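Local coordinates for protein endo-alpha-(1->5)-L-arabinanase (Bacillus licheniformis, PDB 6B7K) that probably cleaves alpha-1,5-arabinofuranosidic linkages within arabinan chains, as a calcium-binding endo-acting glycoside hydrolase of family 43, at residues L153-F158 with K163-D168; H22-I27 with S284-N289. All coordinates share one frame; numbering follows the deposited sequence.

Interaction 1 (L153-F158 with K163-D168)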
ATOM      1  N   LEU A 153      -4.242   7.292   8.448  1.00 39.31           N
ATOM      2  CA  LEU A 153      -3.721   5.982   8.074  1.00 38.72           C
ATOM      3  C   LEU A 153      -4.878   5.084   7.664  1.00 40.00           C
ATOM      4  O   LEU A 153      -5.799   4.853   8.454  1.00 41.10           O
ATOM      5  CB  LEU A 153      -2.931   5.344   9.222  1.00 38.27           C
ATOM      6  CG  LEU A 153      -2.253   4.013   8.885  1.00 36.75           C
ATOM      7  CD1 LEU A 153      -1.068   4.236   7.960  1.00 35.07           C
ATOM      8  CD2 LEU A 153      -1.826   3.271  10.146  1.00 37.27           C
ATOM      9  N   SER A 154      -4.830   4.583   6.434  1.00 39.99           N
ATOM     10  CA  SER A 154      -5.772   3.585   5.948  1.00 40.79           C
ATOM     11  C   SER A 154      -5.069   2.239   5.846  1.00 41.84           C
ATOM     12  O   SER A 154      -3.908   2.167   5.431  1.00 41.85           O
ATOM     13  CB  SER A 154      -6.342   3.977   4.584  1.00 39.34           C
ATOM     14  OG  SER A 154      -5.330   3.975   3.595  1.00 38.31           O
ATOM     15  N   PHE A 155      -5.771   1.178   6.227  1.00 43.03           N
ATOM     16  CA  PHE A 155      -5.205  -0.166   6.200  1.00 43.80           C
ATOM     17  C   PHE A 155      -6.342  -1.167   6.045  1.00 45.23           C
ATOM     18  O   PHE A 155      -7.504  -0.793   5.856  1.00 45.45           O
ATOM     19  CB  PHE A 155      -4.374  -0.431   7.461  1.00 43.87           C
ATOM     20  CG  PHE A 155      -5.163  -0.349   8.734  1.00 44.67           C
ATOM     21  CD1 PHE A 155      -5.372   0.870   9.357  1.00 44.64           C
ATOM     22  CD2 PHE A 155      -5.696  -1.490   9.307  1.00 45.80           C
ATOM     23  CE1 PHE A 155      -6.101   0.949  10.530  1.00 45.69           C
ATOM     24  CE2 PHE A 155      -6.425  -1.417  10.479  1.00 46.95           C
ATOM     25  CZ  PHE A 155      -6.627  -0.196  11.092  1.00 46.86           C
ATOM     26  N   GLY A 156      -6.004  -2.450   6.126  1.00 45.65           N
ATOM     27  CA  GLY A 156      -7.002  -3.505   6.092  1.00 46.14           C
ATOM     28  C   GLY A 156      -6.736  -4.543   5.022  1.00 45.48           C
ATOM     29  O   GLY A 156      -6.112  -4.269   3.995  1.00 44.67           O
ATOM     30  N   SER A 157      -7.215  -5.761   5.271  1.00 46.20           N
ATOM     31  CA  SER A 157      -7.100  -6.850   4.302  1.00 46.14           C
ATOM     32  C   SER A 157      -8.107  -7.924   4.692  1.00 48.38           C
ATOM     33  O   SER A 157      -7.929  -8.587   5.719  1.00 49.55           O
ATOM     34  CB  SER A 157      -5.684  -7.404   4.269  1.00 44.81           C
ATOM     35  OG  SER A 157      -5.563  -8.452   3.324  1.00 44.13           O
ATOM     36  N   PHE A 158      -9.153  -8.082   3.879  1.00 48.91           N
ATOM     37  CA  PHE A 158     -10.234  -9.032   4.132  1.00 49.74           C
ATOM     38  C   PHE A 158     -10.921  -8.743   5.461  1.00 50.12           C
ATOM     39  O   PHE A 158     -10.753  -7.658   6.028  1.00 49.41           O
ATOM     40  CB  PHE A 158      -9.713 -10.471   4.088  1.00 50.80           C
ATOM     41  CG  PHE A 158      -9.250 -10.902   2.727  1.00 50.35           C
ATOM     42  CD1 PHE A 158     -10.109 -11.568   1.869  1.00 50.69           C
ATOM     43  CD2 PHE A 158      -7.961 -10.629   2.299  1.00 49.87           C
ATOM     44  CE1 PHE A 158      -9.691 -11.962   0.615  1.00 50.48           C
ATOM     45  CE2 PHE A 158      -7.536 -11.021   1.044  1.00 49.65           C
ATOM     46  CZ  PHE A 158      -8.403 -11.686   0.200  1.00 49.98           C
ATOM     47  N   LYS A 163      -9.980  -0.072   6.845  1.00 41.19           N
ATOM     48  CA  LYS A 163     -10.176   0.787   8.000  1.00 41.99           C
ATOM     49  C   LYS A 163      -9.365   2.067   7.837  1.00 40.92           C
ATOM     50  O   LYS A 163      -8.295   2.071   7.218  1.00 39.24           O
ATOM     51  CB  LYS A 163      -9.772   0.070   9.291  1.00 43.66           C
ATOM     52  CG  LYS A 163     -10.536  -1.221   9.535  1.00 45.82           C
ATOM     53  CD  LYS A 163     -11.994  -0.932   9.848  1.00 47.47           C
ATOM     54  CE  LYS A 163     -12.843  -2.189   9.777  1.00 49.22           C
ATOM     55  NZ  LYS A 163     -13.064  -2.632   8.370  1.00 48.63           N
ATOM     56  N   LEU A 164      -9.884   3.154   8.401  1.00 41.51           N
ATOM     57  CA  LEU A 164      -9.249   4.461   8.329  1.00 40.23           C
ATOM     58  C   LEU A 164      -9.240   5.079   9.716  1.00 41.15           C
ATOM     59  O   LEU A 164     -10.254   5.036  10.421  1.00 42.81           O
ATOM     60  CB  LEU A 164      -9.978   5.379   7.340  1.00 39.60           C
ATOM     61  CG  LEU A 164      -9.534   6.842   7.282  1.00 39.04           C
ATOM     62  CD1 LEU A 164      -8.066   6.948   6.894  1.00 38.17           C
ATOM     63  CD2 LEU A 164     -10.403   7.633   6.317  1.00 38.57           C
ATOM     64  N   THR A 165      -8.101   5.645  10.108  1.00 40.48           N
ATOM     65  CA  THR A 165      -7.978   6.308  11.398  1.00 40.81           C
ATOM     66  C   THR A 165      -7.189   7.596  11.237  1.00 40.88           C
ATOM     67  O   THR A 165      -6.381   7.739  10.315  1.00 39.97           O
ATOM     68  CB  THR A 165      -7.291   5.425  12.445  1.00 40.15           C
ATOM     69  OG1 THR A 165      -7.187   6.148  13.678  1.00 40.66           O
ATOM     70  CG2 THR A 165      -5.901   5.031  11.979  1.00 38.58           C
ATOM     71  N   ARG A 166      -7.432   8.531  12.148  1.00 42.27           N
ATOM     72  CA  ARG A 166      -6.713   9.793  12.170  1.00 42.08           C
ATOM     73  C   ARG A 166      -5.470   9.660  13.040  1.00 43.38           C
ATOM     74  O   ARG A 166      -5.515   9.070  14.124  1.00 45.12           O
ATOM     75  CB  ARG A 166      -7.607  10.917  12.696  1.00 42.71           C
ATOM     76  N   LEU A 167      -4.360  10.200  12.550  1.00 42.72           N
ATOM     77  CA  LEU A 167      -3.105  10.220  13.282  1.00 43.53           C
ATOM     78  C   LEU A 167      -2.851  11.627  13.806  1.00 44.49           C
ATOM     79  O   LEU A 167      -3.221  12.618  13.170  1.00 44.19           O
ATOM     80  CB  LEU A 167      -1.938   9.779  12.393  1.00 42.64           C
ATOM     81  CG  LEU A 167      -2.142   8.515  11.552  1.00 42.80           C
ATOM     82  CD1 LEU A 167      -0.999   8.331  10.572  1.00 41.78           C
ATOM     83  CD2 LEU A 167      -2.285   7.288  12.436  1.00 44.35           C
ATOM     84  N   ASP A 168      -2.226  11.709  14.977  1.00 45.95           N
ATOM     85  CA  ASP A 168      -1.834  12.992  15.541  1.00 46.79           C
ATOM     86  C   ASP A 168      -0.432  13.348  15.066  1.00 45.09           C
ATOM     87  O   ASP A 168       0.434  12.476  14.947  1.00 45.32           O
ATOM     88  CB  ASP A 168      -1.894  12.960  17.070  1.00 49.63           C
ATOM     89  CG  ASP A 168      -0.917  11.970  17.676  1.00 51.05           C
ATOM     90  OD1 ASP A 168       0.273  12.320  17.825  1.00 51.04           O
ATOM     91  OD2 ASP A 168      -1.340  10.841  18.005  1.00 52.12           O
TER
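Phe155 and Lys163 face each other as an antiparallel hydrogen-bonded pair. Phe155 N donates to Lys163 O at 2.9 Å, and Lys163 N returns a bond to Phe155 O at 2.8 Å. Leu153 and Thr165 form the second, with Leu153 N to Thr165 O at 2.9 Å and 171°. Between them Ser154 and Leu164 form a non-hydrogen-bonded pair, their side chains on the other face from Phe155 and Lys163.

Lys163 CB sits 3.9 Å from the centroid of the Phe155 ring, a CH-pi contact displaced toward the rim at CZ. CG lies anti to the carbonyl carbon (chi1 -58°), and the chain bends at chi2 and chi4. CD and CE pass beyond the ring, and NZ ends in a weak hydrogen bond to Ser160 OG. At the edge of the same ring, Thr165 CG2 lies 4.3 Å from Phe155 CE1. Were Phe155 replaced by an alanine, Lys163 CB would probably lose this cover and a gap would open beside Thr165 CG2. Leu167 CD1 packs on Leu153 CB at 3.8 Å.

This is a beta hairpin within one blade of the family 43 five-bladed propeller. Beyond Phe155 the chain runs into the predicted substrate-binding residues Ser157 and Phe158.

Interaction 2 (H22-I27 with S284-N289); sequences HDPSII and SKLLIN
The imidazole of His22 presents its edge to Ser284. Ser284 CB lies in the ring plane, 3.7 Å from His22 CD2. Ser284 OG is nearer to His22 CD2, at 3.3 Å, also close to that plane. This is a carbon-edge contact, and the OG is hydrogen-bonded to Ile21 O instead. CG of His22 is anti to the backbone N (chi1 -156°), which carries the CD2 edge to the serine. His274 meets the same ring with the two planes at about 35°. Both ring nitrogens have partners. NE2 pairs with Tyr276 OH, and His22 ND1 gives a weak bond to Asp23 OD2 at 3.0 Å, bent to 142°. His22 therefore links the strand 270-277 to the carboxylate of Asp23, whose OD2 also bonds Thr38 OG1.

Two residues on, the contact is apolar. Pro24 CB touches Leu286 CD1 at 4.2 Å, and Thr35 packs against both side chains.

The arrangement joins the first and last blades of the five-bladed beta-propeller of family 43. It includes the predicted proton acceptor, Asp23, so it probably borders the active site. Pro24 is close to His262, predicted to be important for substrate recognition.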
ATOM      1  N   HIS A  22       7.020  -6.779  -4.717  1.00 35.53           N
ATOM      2  CA  HIS A  22       5.692  -7.212  -4.316  1.00 35.80           C
ATOM      3  C   HIS A  22       5.184  -6.250  -3.254  1.00 34.22           C
ATOM      4  O   HIS A  22       5.898  -5.962  -2.289  1.00 32.32           O
ATOM      5  CB  HIS A  22       5.707  -8.647  -3.785  1.00 38.34           C
ATOM      6  CG  HIS A  22       4.387  -9.341  -3.901  1.00 41.89           C
ATOM      7  ND1 HIS A  22       3.509  -9.453  -2.847  1.00 39.85           N
ATOM      8  CD2 HIS A  22       3.792  -9.953  -4.953  1.00 42.97           C
ATOM      9  CE1 HIS A  22       2.432 -10.110  -3.241  1.00 46.84           C
ATOM     10  NE2 HIS A  22       2.579 -10.423  -4.515  1.00 47.77           N
ATOM     11  N   ASP A  23       3.959  -5.755  -3.446  1.00 35.15           N
ATOM     12  CA  ASP A  23       3.352  -4.743  -2.588  1.00 34.23           C
ATOM     13  C   ASP A  23       4.218  -3.485  -2.548  1.00 31.54           C
ATOM     14  O   ASP A  23       4.728  -3.121  -1.481  1.00 28.80           O
ATOM     15  CB  ASP A  23       3.138  -5.299  -1.178  1.00 34.57           C
ATOM     16  CG  ASP A  23       2.444  -6.650  -1.184  1.00 37.98           C
ATOM     17  OD1 ASP A  23       1.387  -6.777  -1.839  1.00 41.10           O
ATOM     18  OD2 ASP A  23       2.961  -7.589  -0.540  1.00 37.67           O
ATOM     19  N   PRO A  24       4.395  -2.792  -3.671  1.00 31.36           N
ATOM     20  CA  PRO A  24       5.326  -1.663  -3.713  1.00 29.90           C
ATOM     21  C   PRO A  24       4.712  -0.350  -3.244  1.00 31.04           C
ATOM     22  O   PRO A  24       3.493  -0.154  -3.245  1.00 33.10           O
ATOM     23  CB  PRO A  24       5.683  -1.583  -5.203  1.00 31.05           C
ATOM     24  CG  PRO A  24       4.426  -1.980  -5.875  1.00 33.49           C
ATOM     25  CD  PRO A  24       3.793  -3.040  -4.994  1.00 34.38           C
ATOM     26  N   SER A  25       5.602   0.556  -2.843  1.00 29.62           N
ATOM     27  CA  SER A  25       5.254   1.937  -2.525  1.00 30.24           C
ATOM     28  C   SER A  25       6.403   2.813  -2.992  1.00 29.95           C
ATOM     29  O   SER A  25       7.542   2.624  -2.555  1.00 28.58           O
ATOM     30  CB  SER A  25       4.999   2.124  -1.027  1.00 28.95           C
ATOM     31  OG  SER A  25       4.586   3.450  -0.733  1.00 30.29           O
ATOM     32  N   ILE A  26       6.110   3.766  -3.874  1.00 32.09           N
ATOM     33  CA  ILE A  26       7.141   4.554  -4.539  1.00 32.55           C
ATOM     34  C   ILE A  26       7.383   5.847  -3.776  1.00 33.57           C
ATOM     35  O   ILE A  26       6.472   6.440  -3.180  1.00 34.88           O
ATOM     36  CB  ILE A  26       6.762   4.839  -6.010  1.00 34.79           C
ATOM     37  CG1 ILE A  26       7.932   5.477  -6.762  1.00 35.28           C
ATOM     38  CG2 ILE A  26       5.541   5.735  -6.089  1.00 36.93           C
ATOM     39  CD1 ILE A  26       9.175   4.620  -6.819  1.00 32.70           C
ATOM     40  N   ILE A  27       8.644   6.279  -3.786  1.00 34.92           N
ATOM     41  CA  ILE A  27       9.075   7.572  -3.267  1.00 35.60           C
ATOM     42  C   ILE A  27      10.256   8.007  -4.131  1.00 37.75           C
ATOM     43  O   ILE A  27      10.752   7.247  -4.965  1.00 39.50           O
ATOM     44  CB  ILE A  27       9.445   7.499  -1.766  1.00 34.76           C
ATOM     45  CG1 ILE A  27       9.653   8.896  -1.153  1.00 35.44           C
ATOM     46  CG2 ILE A  27      10.671   6.621  -1.554  1.00 35.44           C
ATOM     47  CD1 ILE A  27       8.478   9.834  -1.312  1.00 35.04           C
ATOM     48  N   SER A 284       6.321 -11.632  -9.770  1.00 44.00           N
ATOM     49  CA  SER A 284       5.792 -10.275  -9.717  1.00 43.86           C
ATOM     50  C   SER A 284       6.883  -9.255 -10.020  1.00 44.87           C
ATOM     51  O   SER A 284       7.939  -9.248  -9.380  1.00 44.99           O
ATOM     52  CB  SER A 284       5.181 -10.001  -8.343  1.00 42.40           C
ATOM     53  OG  SER A 284       6.124 -10.231  -7.313  1.00 41.99           O
ATOM     54  N   LYS A 285       6.620  -8.391 -10.996  1.00 45.64           N
ATOM     55  CA  LYS A 285       7.529  -7.331 -11.402  1.00 46.57           C
ATOM     56  C   LYS A 285       6.962  -5.976 -10.988  1.00 45.88           C
ATOM     57  O   LYS A 285       5.854  -5.870 -10.455  1.00 45.18           O
ATOM     58  CB  LYS A 285       7.774  -7.381 -12.912  1.00 48.46           C
ATOM     59  CG  LYS A 285       8.186  -8.746 -13.429  1.00 50.21           C
ATOM     60  CD  LYS A 285       9.528  -9.162 -12.864  1.00 51.29           C
ATOM     61  CE  LYS A 285      10.016 -10.440 -13.513  1.00 52.74           C
ATOM     62  NZ  LYS A 285      11.409 -10.764 -13.102  1.00 53.28           N
ATOM     63  N   LEU A 286       7.739  -4.929 -11.243  1.00 46.12           N
ATOM     64  CA  LEU A 286       7.346  -3.561 -10.938  1.00 44.79           C
ATOM     65  C   LEU A 286       6.756  -2.910 -12.181  1.00 45.34           C
ATOM     66  O   LEU A 286       7.374  -2.926 -13.250  1.00 46.42           O
ATOM     67  CB  LEU A 286       8.542  -2.753 -10.431  1.00 44.75           C
ATOM     68  CG  LEU A 286       8.293  -1.272 -10.136  1.00 43.80           C
ATOM     69  CD1 LEU A 286       7.220  -1.115  -9.072  1.00 42.60           C
ATOM     70  CD2 LEU A 286       9.583  -0.587  -9.716  1.00 43.37           C
ATOM     71  N   LEU A 287       5.561  -2.345 -12.040  1.00 45.17           N
ATOM     72  CA  LEU A 287       4.890  -1.628 -13.117  1.00 45.75           C
ATOM     73  C   LEU A 287       4.575  -0.220 -12.639  1.00 44.87           C
ATOM     74  O   LEU A 287       3.913  -0.042 -11.610  1.00 43.72           O
ATOM     75  CB  LEU A 287       3.615  -2.347 -13.559  1.00 46.11           C
ATOM     76  CG  LEU A 287       3.813  -3.548 -14.483  1.00 47.58           C
ATOM     77  CD1 LEU A 287       2.484  -3.982 -15.076  1.00 47.69           C
ATOM     78  CD2 LEU A 287       4.812  -3.214 -15.581  1.00 49.31           C
ATOM     79  N   ILE A 288       5.050   0.775 -13.382  1.00 45.47           N
ATOM     80  CA  ILE A 288       4.878   2.178 -13.032  1.00 44.95           C
ATOM     81  C   ILE A 288       4.193   2.883 -14.191  1.00 46.37           C
ATOM     82  O   ILE A 288       4.585   2.709 -15.352  1.00 48.04           O
ATOM     83  CB  ILE A 288       6.222   2.849 -12.701  1.00 44.57           C
ATOM     84  CG1 ILE A 288       6.978   2.033 -11.653  1.00 43.67           C
ATOM     85  CG2 ILE A 288       5.996   4.262 -12.203  1.00 43.94           C
ATOM     86  CD1 ILE A 288       8.340   2.570 -11.348  1.00 44.08           C
ATOM     87  N   ASN A 289       3.173   3.675 -13.877  1.00 45.86           N
ATOM     88  CA  ASN A 289       2.428   4.427 -14.873  1.00 46.70           C
ATOM     89  C   ASN A 289       2.299   5.875 -14.431  1.00 46.35           C
ATOM     90  O   ASN A 289       2.188   6.167 -13.239  1.00 45.68           O
ATOM     91  CB  ASN A 289       1.026   3.844 -15.092  1.00 46.62           C
ATOM     92  CG  ASN A 289       1.042   2.589 -15.929  1.00 47.22           C
ATOM     93  OD1 ASN A 289       0.748   2.625 -17.123  1.00 48.44           O
ATOM     94  ND2 ASN A 289       1.390   1.470 -15.308  1.00 46.34           N
TER

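Overall arrangement
From the N terminus, the chain first passes through 22-27, which ends in strand 25-29 of the first sheet. It then runs through the successive sheets of the propeller. In the middle one, interaction 1 closes a short hairpin turn, with four residues between its segments. The chain continues to 284-289 in the last four-stranded sheet, where interaction 2 closes a loop of 256 residues. Interaction 1 is nested inside that loop. The two contacts lie on opposite sides of the chain's centre, with their own centres 21 Å apart, and do not touch. Interaction 1 is local to one blade. Interaction 2 closes the ring by tying the start of the chain to strand 284-293.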